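Tail spike protein (Acinetobacter phage vB_AbaP_AS12, PDB 6EU4) forms a trimeric tailspike by which the phage probably recognises, and perhaps degrades, surface polysaccharide of its Acinetobacter baumannii host. Local coordinates at residues G73-N78 with L82-N87; V131-N136 with L211-I216; N155-G160 with I176-P181; G184-Q189 with T262-N267; E231-V236 with C241-V246. All blocks are in the same frame, centred on the assembly; numbering follows the deposited sequence. Where two conformers were deposited one is given.

Contact 1 of 5, residues G73-N78 with L82-N87; sequences GFLCIN and LQIENN
L82 meets L75 through backbone and side chain alike, and F74 through side chain and carbonyl. Its N donates to L75 O at 2.9 Å, with an N-H...O angle of 159°. Beside that bond, L82 CB rests against two carbonyl oxygens, 4.0 Å from L75 O and 4.1 Å from F74 O. The bond extends a tight beta-hairpin: strands 76-77 and 80-82 run antiparallel at the edge of the mixed sheet near the chain's N-terminus, and L75 and L82 close its open end. Beyond CB, CG lies anti to the backbone N of L82 (chi1 -177°) and serves as the fork that sends CD2 toward F74 and L75. CD2 ends 4.1 Å from F74 CE1, approaching the ring obliquely, and 4.2 Å from L75 CD2. That L75 methyl stands 3.5 Å above one face of the F74 ring, toward its rim, while I84 CD1 reaches it at 3.5 Å from the loop that follows. L75 also packs on A52 of the second subunit.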
# COMPACT_ATOMS: atom_id res chain seq x y z
N GLY A 73 40.91 -24.85 18.34
CA GLY A 73 40.72 -23.66 19.14
C GLY A 73 39.29 -23.34 19.48
O GLY A 73 39.01 -22.23 19.97
N PHE A 74 38.36 -24.26 19.24
CA PHE A 74 36.94 -23.97 19.40
C PHE A 74 36.20 -25.24 19.84
O PHE A 74 36.16 -25.53 21.04
CB PHE A 74 36.42 -23.36 18.10
CG PHE A 74 34.94 -23.15 18.05
CD1 PHE A 74 34.20 -22.89 19.20
CD2 PHE A 74 34.27 -23.21 16.84
CE1 PHE A 74 32.83 -22.72 19.14
CE2 PHE A 74 32.90 -23.04 16.77
CZ PHE A 74 32.18 -22.79 17.92
N LEU A 75 35.65 -26.03 18.91
CA LEU A 75 34.84 -27.17 19.34
C LEU A 75 35.66 -28.34 19.87
O LEU A 75 35.12 -29.15 20.63
CB LEU A 75 33.95 -27.66 18.19
CG LEU A 75 32.84 -26.69 17.77
CD1 LEU A 75 31.97 -27.34 16.73
CD2 LEU A 75 31.98 -26.24 18.94
N CYS A 76 36.93 -28.47 19.50
CA CYS A 76 37.73 -29.60 19.97
C CYS A 76 39.15 -29.11 20.21
O CYS A 76 39.86 -28.78 19.27
CB CYS A 76 37.70 -30.74 18.95
SG CYS A 76 38.66 -32.18 19.49
N ILE A 77 39.54 -29.05 21.48
CA ILE A 77 40.83 -28.51 21.88
C ILE A 77 41.59 -29.64 22.56
O ILE A 77 41.28 -30.02 23.71
CB ILE A 77 40.70 -27.27 22.78
CG1 ILE A 77 39.97 -26.16 21.99
CG2 ILE A 77 42.08 -26.82 23.28
CD1 ILE A 77 39.61 -24.90 22.80
N ASN A 78 42.55 -30.22 21.84
CA ASN A 78 43.31 -31.38 22.31
C ASN A 78 42.39 -32.51 22.77
O ASN A 78 42.63 -33.16 23.80
CB ASN A 78 44.29 -30.98 23.41
CG ASN A 78 45.13 -29.77 23.04
OD1 ASN A 78 45.11 -28.76 23.75
ND2 ASN A 78 45.85 -29.86 21.93
N LEU A 82 33.65 -29.19 23.15
CA LEU A 82 32.79 -28.21 23.81
C LEU A 82 31.35 -28.70 23.90
O LEU A 82 30.77 -29.14 22.90
CB LEU A 82 32.84 -26.89 23.05
CG LEU A 82 32.03 -25.74 23.67
CD1 LEU A 82 32.52 -25.42 25.08
CD2 LEU A 82 32.11 -24.52 22.77
N GLN A 83 30.77 -28.61 25.08
CA GLN A 83 29.38 -28.98 25.30
C GLN A 83 28.53 -27.75 25.00
O GLN A 83 28.55 -26.77 25.74
CB GLN A 83 29.16 -29.46 26.73
CG GLN A 83 29.84 -30.77 27.03
CD GLN A 83 29.20 -31.89 26.26
OE1 GLN A 83 29.61 -32.21 25.14
NE2 GLN A 83 28.15 -32.50 26.85
N ILE A 84 27.79 -27.79 23.90
CA ILE A 84 26.99 -26.65 23.45
C ILE A 84 25.57 -26.83 23.93
O ILE A 84 24.98 -27.91 23.77
CB ILE A 84 27.04 -26.52 21.92
CG1 ILE A 84 28.49 -26.38 21.45
CG2 ILE A 84 26.19 -25.33 21.45
CD1 ILE A 84 28.63 -26.46 19.96
N GLU A 85 25.00 -25.79 24.50
CA GLU A 85 23.63 -25.85 24.98
C GLU A 85 22.70 -25.22 23.94
O GLU A 85 22.91 -24.08 23.50
CB GLU A 85 23.50 -25.18 26.34
CG GLU A 85 23.99 -26.12 27.47
CD GLU A 85 23.72 -25.61 28.87
OE1 GLU A 85 22.90 -24.67 29.03
OE2 GLU A 85 24.33 -26.15 29.82
N ASN A 86 21.71 -26.00 23.53
CA ASN A 86 20.72 -25.57 22.55
C ASN A 86 21.38 -24.95 21.33
O ASN A 86 20.88 -23.98 20.75
CB ASN A 86 19.72 -24.60 23.17
CG ASN A 86 18.93 -25.23 24.29
OD1 ASN A 86 18.42 -26.35 24.17
ND2 ASN A 86 18.85 -24.53 25.41
N ASN A 87 22.51 -25.54 20.93
CA ASN A 87 23.18 -25.24 19.66
C ASN A 87 23.42 -23.75 19.48
O ASN A 87 23.27 -23.20 18.38
CB ASN A 87 22.37 -25.78 18.47
CG ASN A 87 23.19 -25.82 17.18
OD1 ASN A 87 24.38 -26.10 17.19
ND2 ASN A 87 22.54 -25.51 16.06

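Contact 2 of 5, residues V131-N136 with L211-I216; sequences VYYNSN and LYAPLI
Y133 and L211 meet by their ends, from strands 131-133 and 211-212, which flank strand 175-179 and both run parallel to it; Y132 CA and Y212 CA are 9.3 Å apart, the separation expected of two parallel-strand spacings. Contact over this distance therefore depends on a long side chain, and the Y133 ring supplies it. Its CG sits in the crowded position between the backbone N and the carbonyl carbon (chi1 60°), which directs the ring across the intervening strand, past A179 and M177. L211 answers with CG anti to its N and meets the tyrosine at about a right angle. The touching group is L211 CD1, which lies in the plane of the Y133 ring at its edge, 3.9 Å from Y133 CE1 and 3.7 Å from Y133 OH. The second methyl, L211 CD2, stays 4.2 Å from Y133 OH, and A213 CB is a more distant neighbour at 4.4 Å from the same oxygen. The hydroxyl is buried among these methyl groups, yet its polarity is met by a hydrogen bond with the hydroxyl of Y221, a residue of strand 219-229. A ring that crosses from one coil to the next but one, past A179 and M177 of the strand between, is consistent with the stacked interior of a parallel beta-helix, the fold common in phage tailspikes.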
# COMPACT_ATOMS: atom_id res chain seq x y z
N VAL A 131 34.59 -11.02 7.50
CA VAL A 131 34.10 -12.32 7.93
C VAL A 131 32.91 -12.66 7.06
O VAL A 131 32.15 -11.77 6.65
CB VAL A 131 33.72 -12.34 9.43
CG1 VAL A 131 34.99 -12.08 10.27
CG2 VAL A 131 32.64 -11.30 9.77
N TYR A 132 32.78 -13.94 6.72
CA TYR A 132 31.75 -14.37 5.80
C TYR A 132 30.79 -15.35 6.47
O TYR A 132 31.11 -16.00 7.47
CB TYR A 132 32.37 -14.99 4.54
CG TYR A 132 33.06 -16.32 4.75
CD1 TYR A 132 32.34 -17.51 4.75
CD2 TYR A 132 34.43 -16.38 4.97
CE1 TYR A 132 32.99 -18.73 4.96
CE2 TYR A 132 35.07 -17.59 5.17
CZ TYR A 132 34.34 -18.75 5.16
OH TYR A 132 34.96 -19.95 5.37
N TYR A 133 29.60 -15.42 5.91
CA TYR A 133 28.63 -16.42 6.29
C TYR A 133 28.09 -17.06 5.01
O TYR A 133 28.15 -16.46 3.94
CB TYR A 133 27.50 -15.81 7.13
CG TYR A 133 26.70 -14.71 6.44
CD1 TYR A 133 27.18 -13.41 6.37
CD2 TYR A 133 25.44 -14.97 5.90
CE1 TYR A 133 26.44 -12.41 5.75
CE2 TYR A 133 24.70 -13.96 5.28
CZ TYR A 133 25.20 -12.69 5.20
OH TYR A 133 24.47 -11.69 4.60
N ASN A 134 27.56 -18.29 5.15
CA ASN A 134 27.07 -19.04 4.01
C ASN A 134 25.56 -19.10 4.08
O ASN A 134 24.88 -18.13 3.70
CB ASN A 134 27.71 -20.43 3.95
CG ASN A 134 29.23 -20.39 3.88
OD1 ASN A 134 29.91 -21.06 4.67
ND2 ASN A 134 29.78 -19.62 2.94
N SER A 135 24.97 -20.21 4.52
CA SER A 135 23.53 -20.39 4.50
C SER A 135 23.07 -20.98 5.83
O SER A 135 23.87 -21.53 6.59
CB SER A 135 23.12 -21.29 3.33
OG SER A 135 23.34 -20.59 2.12
N ASN A 136 21.77 -20.87 6.09
CA ASN A 136 21.18 -21.40 7.32
C ASN A 136 21.91 -20.87 8.55
O ASN A 136 22.17 -21.61 9.50
CB ASN A 136 21.19 -22.92 7.31
CG ASN A 136 19.97 -23.52 7.98
OD1 ASN A 136 19.01 -23.95 7.32
ND2 ASN A 136 19.99 -23.56 9.30
N LEU A 211 28.14 -4.50 4.17
CA LEU A 211 27.71 -5.87 3.88
C LEU A 211 27.76 -6.07 2.37
O LEU A 211 26.98 -5.45 1.64
CB LEU A 211 26.31 -6.12 4.42
CG LEU A 211 25.69 -7.46 4.02
CD1 LEU A 211 26.48 -8.64 4.58
CD2 LEU A 211 24.21 -7.55 4.43
N TYR A 212 28.68 -6.92 1.92
CA TYR A 212 28.74 -7.32 0.52
C TYR A 212 28.04 -8.67 0.42
O TYR A 212 28.55 -9.69 0.88
CB TYR A 212 30.18 -7.40 -0.00
CG TYR A 212 30.22 -7.71 -1.48
CD1 TYR A 212 29.46 -6.98 -2.38
CD2 TYR A 212 30.99 -8.76 -1.97
CE1 TYR A 212 29.47 -7.26 -3.73
CE2 TYR A 212 31.01 -9.05 -3.33
CZ TYR A 212 30.25 -8.30 -4.20
OH TYR A 212 30.26 -8.57 -5.55
N ALA A 213 26.86 -8.66 -0.17
CA ALA A 213 25.98 -9.83 -0.21
C ALA A 213 25.53 -10.03 -1.65
O ALA A 213 24.36 -9.80 -1.99
CB ALA A 213 24.80 -9.66 0.74
N PRO A 214 26.44 -10.45 -2.52
CA PRO A 214 26.13 -10.39 -3.96
C PRO A 214 24.96 -11.29 -4.35
O PRO A 214 24.08 -10.86 -5.10
CB PRO A 214 27.44 -10.82 -4.63
CG PRO A 214 28.25 -11.50 -3.54
CD PRO A 214 27.84 -10.80 -2.27
N LEU A 215 24.93 -12.53 -3.85
CA LEU A 215 23.94 -13.54 -4.24
C LEU A 215 23.27 -14.03 -2.96
O LEU A 215 23.86 -14.82 -2.21
CB LEU A 215 24.61 -14.70 -5.00
CG LEU A 215 25.55 -14.33 -6.16
CD1 LEU A 215 26.22 -15.57 -6.74
CD2 LEU A 215 24.81 -13.57 -7.25
N ILE A 216 22.04 -13.58 -2.70
CA ILE A 216 21.33 -13.92 -1.46
C ILE A 216 19.88 -14.24 -1.77
O ILE A 216 19.31 -13.75 -2.76
CB ILE A 216 21.40 -12.79 -0.40
CG1 ILE A 216 20.97 -11.45 -1.01
CG2 ILE A 216 22.80 -12.70 0.19
CD1 ILE A 216 20.81 -10.33 0.00

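Contact 3 of 5, residues N155-G160 with I176-P181; sequences NTLSLG and IMVAIP
L157 and I180 point their ends at each other where a loop folds against the outside of the parallel beta-helix. V178 and I180 belong to the strand 175-179 region and project from the side opposite A179, which touches Y133 in the interior; L157 and L159 come from the loop joining strands 148-151 and 161-164. The backbones stand well apart, with L157 CA 9.1 Å from V178 CA, and side chains alone span the interval. The better-buried part gathers at L157 CD1, which touches two residues. This methyl lies 3.9 Å from I180 CD1 and 4.1 Å from V178 CG2, meeting both residues tip to tip. I180 can reach that far because its chain is extended, CD1 being anti to CA (chi2 -178°). The solvent side is that of L159. Although L159 CD1 and I180 CD1 make the closest pair, at 3.7 Å, L159 is exposed, offers one methyl only and comes in at a slant to the isoleucine, while its backbone is farther off, L159 CA lying 10.6 Å from I180 CA. D172 fixes this outer turn, its carboxylate accepting from the backbone N of L159 and of G160. Just before L157, T156 OG1 donates to L157 O at 2.7 Å, tilted 24° from the carbonyl plane.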
# COMPACT_ATOMS: atom_id res chain seq x y z
N ASN A 155 41.71 -4.71 4.45
CA ASN A 155 42.09 -6.02 3.95
C ASN A 155 40.86 -6.77 3.46
O ASN A 155 39.72 -6.52 3.88
CB ASN A 155 42.78 -6.84 5.02
CG ASN A 155 44.12 -6.27 5.42
OD1 ASN A 155 44.69 -5.44 4.71
ND2 ASN A 155 44.62 -6.70 6.56
N THR A 156 41.10 -7.73 2.56
CA THR A 156 40.05 -8.53 1.95
C THR A 156 40.16 -9.99 2.39
O THR A 156 41.13 -10.42 3.03
CB THR A 156 40.12 -8.46 0.42
OG1 THR A 156 41.26 -9.21 -0.05
CG2 THR A 156 40.22 -7.03 -0.08
N LEU A 157 39.16 -10.77 2.00
CA LEU A 157 39.30 -12.22 2.02
C LEU A 157 40.35 -12.65 1.00
O LEU A 157 40.75 -11.88 0.12
CB LEU A 157 37.97 -12.91 1.73
CG LEU A 157 36.83 -12.67 2.74
CD1 LEU A 157 35.50 -13.18 2.19
CD2 LEU A 157 37.18 -13.37 4.04
N SER A 158 40.79 -13.89 1.12
CA SER A 158 41.81 -14.46 0.23
C SER A 158 41.32 -15.79 -0.34
O SER A 158 42.02 -16.80 -0.31
CB SER A 158 43.12 -14.67 0.98
OG SER A 158 43.57 -13.47 1.58
N LEU A 159 40.10 -15.80 -0.88
CA LEU A 159 39.49 -17.04 -1.35
C LEU A 159 39.58 -17.23 -2.86
O LEU A 159 39.41 -18.35 -3.34
CB LEU A 159 38.02 -17.10 -0.93
CG LEU A 159 37.81 -16.99 0.58
CD1 LEU A 159 36.32 -16.85 0.92
CD2 LEU A 159 38.43 -18.21 1.28
N GLY A 160 39.83 -16.17 -3.61
CA GLY A 160 40.11 -16.31 -5.03
C GLY A 160 38.84 -16.48 -5.87
O GLY A 160 37.72 -16.32 -5.40
N ILE A 176 33.09 -5.52 5.42
CA ILE A 176 33.11 -5.96 6.81
C ILE A 176 32.58 -7.38 6.93
O ILE A 176 33.20 -8.24 7.57
CB ILE A 176 32.30 -5.00 7.71
CG1 ILE A 176 32.82 -3.57 7.53
CG2 ILE A 176 32.41 -5.43 9.16
CD1 ILE A 176 31.97 -2.53 8.24
N MSE A 177 31.44 -7.62 6.29
CA MSE A 177 30.82 -8.94 6.26
C MSE A 177 30.45 -9.28 4.81
O MSE A 177 30.07 -8.41 4.03
CB MSE A 177 29.57 -8.95 7.18
CG MSE A 177 29.08 -10.28 7.56
SE MSE A 177 27.69 -10.04 8.95
CE MSE A 177 27.91 -11.77 9.72
N VAL A 178 30.60 -10.56 4.45
CA VAL A 178 30.39 -11.04 3.09
C VAL A 178 29.50 -12.27 3.13
O VAL A 178 29.77 -13.20 3.89
CB VAL A 178 31.73 -11.38 2.40
CG1 VAL A 178 31.51 -11.84 0.95
CG2 VAL A 178 32.68 -10.19 2.46
N ALA A 179 28.46 -12.29 2.30
CA ALA A 179 27.62 -13.46 2.11
C ALA A 179 28.15 -14.26 0.93
O ALA A 179 28.31 -13.72 -0.16
CB ALA A 179 26.16 -13.06 1.85
N ILE A 180 28.42 -15.55 1.15
CA ILE A 180 28.99 -16.43 0.14
C ILE A 180 28.17 -17.71 0.04
O ILE A 180 27.97 -18.39 1.07
CB ILE A 180 30.47 -16.76 0.46
CG1 ILE A 180 31.29 -15.49 0.64
CG2 ILE A 180 31.05 -17.69 -0.62
CD1 ILE A 180 32.81 -15.71 0.92
N PRO A 181 27.73 -18.15 -1.14
CA PRO A 181 26.99 -19.42 -1.21
C PRO A 181 27.85 -20.60 -0.80
O PRO A 181 29.06 -20.64 -1.03
CB PRO A 181 26.58 -19.53 -2.69
CG PRO A 181 26.70 -18.12 -3.21
CD PRO A 181 27.84 -17.52 -2.46

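Contact 4 of 5, residues G184-Q189 with T262-N267; sequences GDWYAQ and TAWTPN
The W264 indole turns its edge toward the face of the Y187 ring. The two planes stand at 80°, and the centroids of the Y187 ring and the six-membered ring of W264 are 6.0 Å apart, an offset edge-to-face pair. The offset brings the phenol end of Y187 close: Y187 OH lies in the indole plane at its edge, 3.7 Å from W264 CZ2, and Y187 CZ is 4.1 Å from W264 CZ2. The neighbouring indole atom, W264 CH2, touches W186 CB at 4.0 Å, whereas the indole of W186 itself leads away. W264 reaches this place with CG anti to its backbone N (chi1 -167°). Its start is held by an ST turn, in which W264 N donates to T262 OG1 at 3.1 Å. Polar ends of both rings converge outside the contact, since Y187 OH and W264 NE1 are each hydrogen-bonded to D237 OD2. This shared oxygen would hold the two rings in their mutual rotation. I164 and M169 pack on W264 as well, and W239 makes a second edge-to-face pair with Y187. The result is an aromatic cluster beside the parallel ladder of strands 188-189, 215-217 and 237-239, where a long loop folds back on the flank of a tailspike beta-helix.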
# COMPACT_ATOMS: atom_id res chain seq x y z
N GLY A 184 28.48 -25.59 -4.45
CA GLY A 184 27.38 -26.27 -5.11
C GLY A 184 26.09 -25.48 -5.20
O GLY A 184 25.22 -25.83 -6.00
N ASP A 185 25.94 -24.43 -4.39
CA ASP A 185 24.75 -23.60 -4.39
C ASP A 185 25.01 -22.31 -5.17
O ASP A 185 26.16 -21.93 -5.42
CB ASP A 185 24.33 -23.23 -2.96
CG ASP A 185 23.77 -24.41 -2.19
OD1 ASP A 185 23.47 -25.46 -2.80
OD2 ASP A 185 23.64 -24.29 -0.95
N TRP A 186 23.92 -21.62 -5.53
CA TRP A 186 24.05 -20.32 -6.19
C TRP A 186 23.86 -19.14 -5.26
O TRP A 186 24.34 -18.05 -5.59
CB TRP A 186 23.05 -20.19 -7.35
CG TRP A 186 23.17 -21.22 -8.41
CD1 TRP A 186 24.19 -22.10 -8.59
CD2 TRP A 186 22.22 -21.50 -9.43
NE1 TRP A 186 23.93 -22.92 -9.66
CE2 TRP A 186 22.72 -22.56 -10.20
CE3 TRP A 186 20.98 -20.94 -9.77
CZ2 TRP A 186 22.04 -23.08 -11.29
CZ3 TRP A 186 20.30 -21.46 -10.85
CH2 TRP A 186 20.83 -22.52 -11.60
N TYR A 187 23.19 -19.30 -4.11
CA TYR A 187 22.84 -18.19 -3.24
C TYR A 187 23.22 -18.50 -1.80
O TYR A 187 23.13 -19.65 -1.35
CB TYR A 187 21.32 -17.87 -3.32
CG TYR A 187 20.91 -17.47 -4.71
CD1 TYR A 187 21.00 -16.15 -5.12
CD2 TYR A 187 20.43 -18.42 -5.61
CE1 TYR A 187 20.66 -15.78 -6.41
CE2 TYR A 187 20.08 -18.05 -6.90
CZ TYR A 187 20.21 -16.74 -7.29
OH TYR A 187 19.85 -16.38 -8.58
N ALA A 188 23.63 -17.46 -1.08
CA ALA A 188 23.71 -17.52 0.38
C ALA A 188 22.29 -17.31 0.89
O ALA A 188 21.72 -16.22 0.73
CB ALA A 188 24.68 -16.46 0.91
N GLN A 189 21.70 -18.35 1.46
CA GLN A 189 20.26 -18.34 1.65
C GLN A 189 19.86 -18.87 3.02
O GLN A 189 20.65 -19.52 3.72
CB GLN A 189 19.57 -19.17 0.57
CG GLN A 189 19.96 -20.61 0.50
CD GLN A 189 19.17 -21.33 -0.57
OE1 GLN A 189 19.51 -21.26 -1.76
NE2 GLN A 189 18.07 -21.97 -0.17
N THR A 262 29.83 -7.31 -11.61
CA THR A 262 30.34 -8.69 -11.62
C THR A 262 29.89 -9.38 -12.90
O THR A 262 29.12 -8.84 -13.71
CB THR A 262 29.86 -9.50 -10.39
OG1 THR A 262 28.52 -9.99 -10.61
CG2 THR A 262 29.92 -8.67 -9.11
N ALA A 263 30.36 -10.62 -13.08
CA ALA A 263 29.96 -11.41 -14.24
C ALA A 263 28.51 -11.89 -14.15
O ALA A 263 27.96 -12.34 -15.16
CB ALA A 263 30.87 -12.64 -14.37
N TRP A 264 27.90 -11.82 -12.98
CA TRP A 264 26.54 -12.31 -12.80
C TRP A 264 25.54 -11.29 -13.32
O TRP A 264 25.65 -10.10 -13.02
CB TRP A 264 26.29 -12.57 -11.32
CG TRP A 264 25.09 -13.34 -10.96
CD1 TRP A 264 23.80 -12.87 -10.84
CD2 TRP A 264 25.05 -14.73 -10.61
NE1 TRP A 264 22.98 -13.89 -10.43
CE2 TRP A 264 23.71 -15.04 -10.29
CE3 TRP A 264 26.01 -15.74 -10.53
CZ2 TRP A 264 23.31 -16.31 -9.90
CZ3 TRP A 264 25.62 -17.00 -10.15
CH2 TRP A 264 24.27 -17.28 -9.84
N THR A 265 24.56 -11.75 -14.08
CA THR A 265 23.53 -10.84 -14.58
C THR A 265 22.61 -10.35 -13.46
O THR A 265 21.94 -11.18 -12.82
CB THR A 265 22.71 -11.56 -15.65
OG1 THR A 265 23.57 -11.86 -16.76
CG2 THR A 265 21.54 -10.70 -16.10
N PRO A 266 22.51 -9.04 -13.22
CA PRO A 266 21.62 -8.55 -12.17
C PRO A 266 20.17 -8.96 -12.38
O PRO A 266 19.62 -8.87 -13.47
CB PRO A 266 21.76 -7.02 -12.26
CG PRO A 266 23.11 -6.82 -12.81
CD PRO A 266 23.32 -7.95 -13.79
N ASN A 267 19.56 -9.39 -11.28
CA ASN A 267 18.14 -9.71 -11.25
C ASN A 267 17.74 -9.83 -9.79
O ASN A 267 18.50 -10.38 -9.00
CB ASN A 267 17.83 -11.02 -11.98
CG ASN A 267 16.35 -11.26 -12.13
OD1 ASN A 267 15.79 -12.21 -11.57
ND2 ASN A 267 15.69 -10.39 -12.87

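Contact 5 of 5, residues E231-V236 with C241-V246; sequences EGIKSV and CTWERV
Within the 231-236 segment, which meets W243 and V246 through I233, K234 NZ bonds E231 OE1 at 2.8 Å. The ammonium group meets the syn side of the carboxylate, 25° out of its plane, in a salt bridge; the other oxygen of E231 pairs with R253. Next to K234 in the chain, I233 points toward the 241-246 segment and meets it solely through carbon. I233 CG2 lies 4.1 Å from both W243 CH2 and W243 CZ3, the isoleucine and the indole running alongside each other with opposite headings. Its other branch places I233 CD1 just 3.3 Å from V246 CG1, tighter than usual for two methyls, and the exact spacing is therefore doubtful. W243 is also stacked with Y221 and F273 from the coils before and after it, a ladder of rings in the interior of the parallel beta-helix, and its NE1 donates to Q271 OE1. On the other side of strand 241-250, E244 forms salt bridges with K222 of its own chain and K222 of the third subunit. Charge is thus paired outside the coil and at the subunit interface, while the coil's interior is closed by apolar and aromatic contact, its indole N-H satisfied by an amide.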
# COMPACT_ATOMS: atom_id res chain seq x y z
N GLU A 231 30.18 2.25 0.90
CA GLU A 231 28.93 1.69 0.40
C GLU A 231 28.36 0.83 1.52
O GLU A 231 29.10 0.07 2.14
CB GLU A 231 29.18 0.87 -0.88
CG GLU A 231 29.57 1.73 -2.05
CD GLU A 231 30.19 0.98 -3.22
OE1 GLU A 231 30.46 -0.24 -3.12
OE2 GLU A 231 30.45 1.63 -4.26
N GLY A 232 27.06 0.97 1.79
CA GLY A 232 26.50 0.32 2.96
C GLY A 232 26.21 -1.15 2.77
O GLY A 232 26.89 -2.01 3.34
N ILE A 233 25.17 -1.43 1.99
CA ILE A 233 24.72 -2.78 1.67
C ILE A 233 24.72 -2.91 0.14
O ILE A 233 24.16 -2.06 -0.56
CB ILE A 233 23.33 -3.07 2.27
CG1 ILE A 233 23.41 -3.02 3.81
CG2 ILE A 233 22.81 -4.44 1.79
CD1 ILE A 233 22.09 -3.05 4.48
N LYS A 234 25.36 -3.96 -0.37
CA LYS A 234 25.63 -4.09 -1.79
C LYS A 234 25.36 -5.51 -2.26
O LYS A 234 25.97 -6.45 -1.75
CB LYS A 234 27.07 -3.69 -2.07
CG LYS A 234 27.42 -3.62 -3.52
CD LYS A 234 28.82 -3.05 -3.68
CE LYS A 234 29.09 -2.64 -5.11
NZ LYS A 234 30.47 -2.03 -5.24
N SER A 235 24.49 -5.66 -3.26
CA SER A 235 24.04 -6.96 -3.72
C SER A 235 23.88 -6.93 -5.24
O SER A 235 23.72 -5.86 -5.84
CB SER A 235 22.73 -7.35 -3.02
OG SER A 235 22.24 -8.62 -3.41
N VAL A 236 23.91 -8.11 -5.85
CA VAL A 236 23.74 -8.30 -7.29
C VAL A 236 22.41 -8.96 -7.63
O VAL A 236 21.71 -8.55 -8.56
CB VAL A 236 24.91 -9.13 -7.87
CG1 VAL A 236 24.67 -9.46 -9.32
CG2 VAL A 236 26.25 -8.42 -7.70
N CYS A 241 13.81 -11.78 0.16
CA CYS A 241 14.45 -11.33 1.39
C CYS A 241 13.64 -10.18 1.97
O CYS A 241 13.11 -9.35 1.23
CB CYS A 241 15.89 -10.86 1.17
SG CYS A 241 17.04 -12.13 0.59
N THR A 242 13.55 -10.15 3.30
CA THR A 242 12.96 -9.02 3.99
C THR A 242 14.02 -8.33 4.84
O THR A 242 14.95 -8.96 5.36
CB THR A 242 11.78 -9.42 4.88
OG1 THR A 242 12.24 -10.26 5.94
CG2 THR A 242 10.72 -10.17 4.07
N TRP A 243 13.85 -7.01 4.94
CA TRP A 243 14.78 -6.11 5.62
C TRP A 243 13.93 -5.23 6.52
O TRP A 243 13.08 -4.49 6.03
CB TRP A 243 15.56 -5.25 4.62
CG TRP A 243 16.24 -6.02 3.50
CD1 TRP A 243 15.64 -6.52 2.38
CD2 TRP A 243 17.63 -6.37 3.39
NE1 TRP A 243 16.56 -7.16 1.59
CE2 TRP A 243 17.79 -7.09 2.19
CE3 TRP A 243 18.75 -6.14 4.19
CZ2 TRP A 243 19.02 -7.59 1.77
CZ3 TRP A 243 19.97 -6.64 3.77
CH2 TRP A 243 20.09 -7.35 2.57
N GLU A 244 14.12 -5.34 7.84
CA GLU A 244 13.33 -4.58 8.81
C GLU A 244 14.29 -3.83 9.71
O GLU A 244 15.18 -4.43 10.31
CB GLU A 244 12.44 -5.50 9.66
CG GLU A 244 11.56 -4.72 10.64
CD GLU A 244 10.64 -5.59 11.51
OE1 GLU A 244 10.71 -6.83 11.44
OE2 GLU A 244 9.82 -5.01 12.25
N ARG A 245 14.12 -2.51 9.79
CA ARG A 245 14.96 -1.66 10.63
C ARG A 245 16.44 -1.83 10.32
O ARG A 245 17.29 -1.89 11.22
CB ARG A 245 14.67 -1.92 12.11
CG ARG A 245 13.35 -1.24 12.54
CD ARG A 245 13.57 0.14 13.12
NE ARG A 245 14.30 0.99 12.21
CZ ARG A 245 15.57 1.33 12.33
NH1 ARG A 245 16.13 2.09 11.39
NH2 ARG A 245 16.29 0.93 13.37
N VAL A 246 16.75 -1.85 9.02
CA VAL A 246 18.12 -1.87 8.54
C VAL A 246 18.49 -0.45 8.15
O VAL A 246 17.76 0.21 7.39
CB VAL A 246 18.29 -2.85 7.37
CG1 VAL A 246 19.70 -2.76 6.79
CG2 VAL A 246 18.01 -4.26 7.84

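Overall arrangement
Contacts 2 and 5 both occupy the interior of the beta-helix: strands 211-212 and 233-234 are neighbours, and Y221 serves both, bonding to Y133 and stacking on W243. Contacts 3 and 4 are only partly buried and hold loops to the outside, by aliphatic methyls in one and by rings sharing a carboxylate in the other. Contact 3 also backs onto contact 2 through strand 175-179, and contact 4 joins contact 2 where strands 188-189 and 215-217 pair. Contact 1 stands apart, its centre about 24 Å from that of contact 2; it is buried, belongs to an N-terminal hairpin, and alone has a backbone hydrogen bond between its segments.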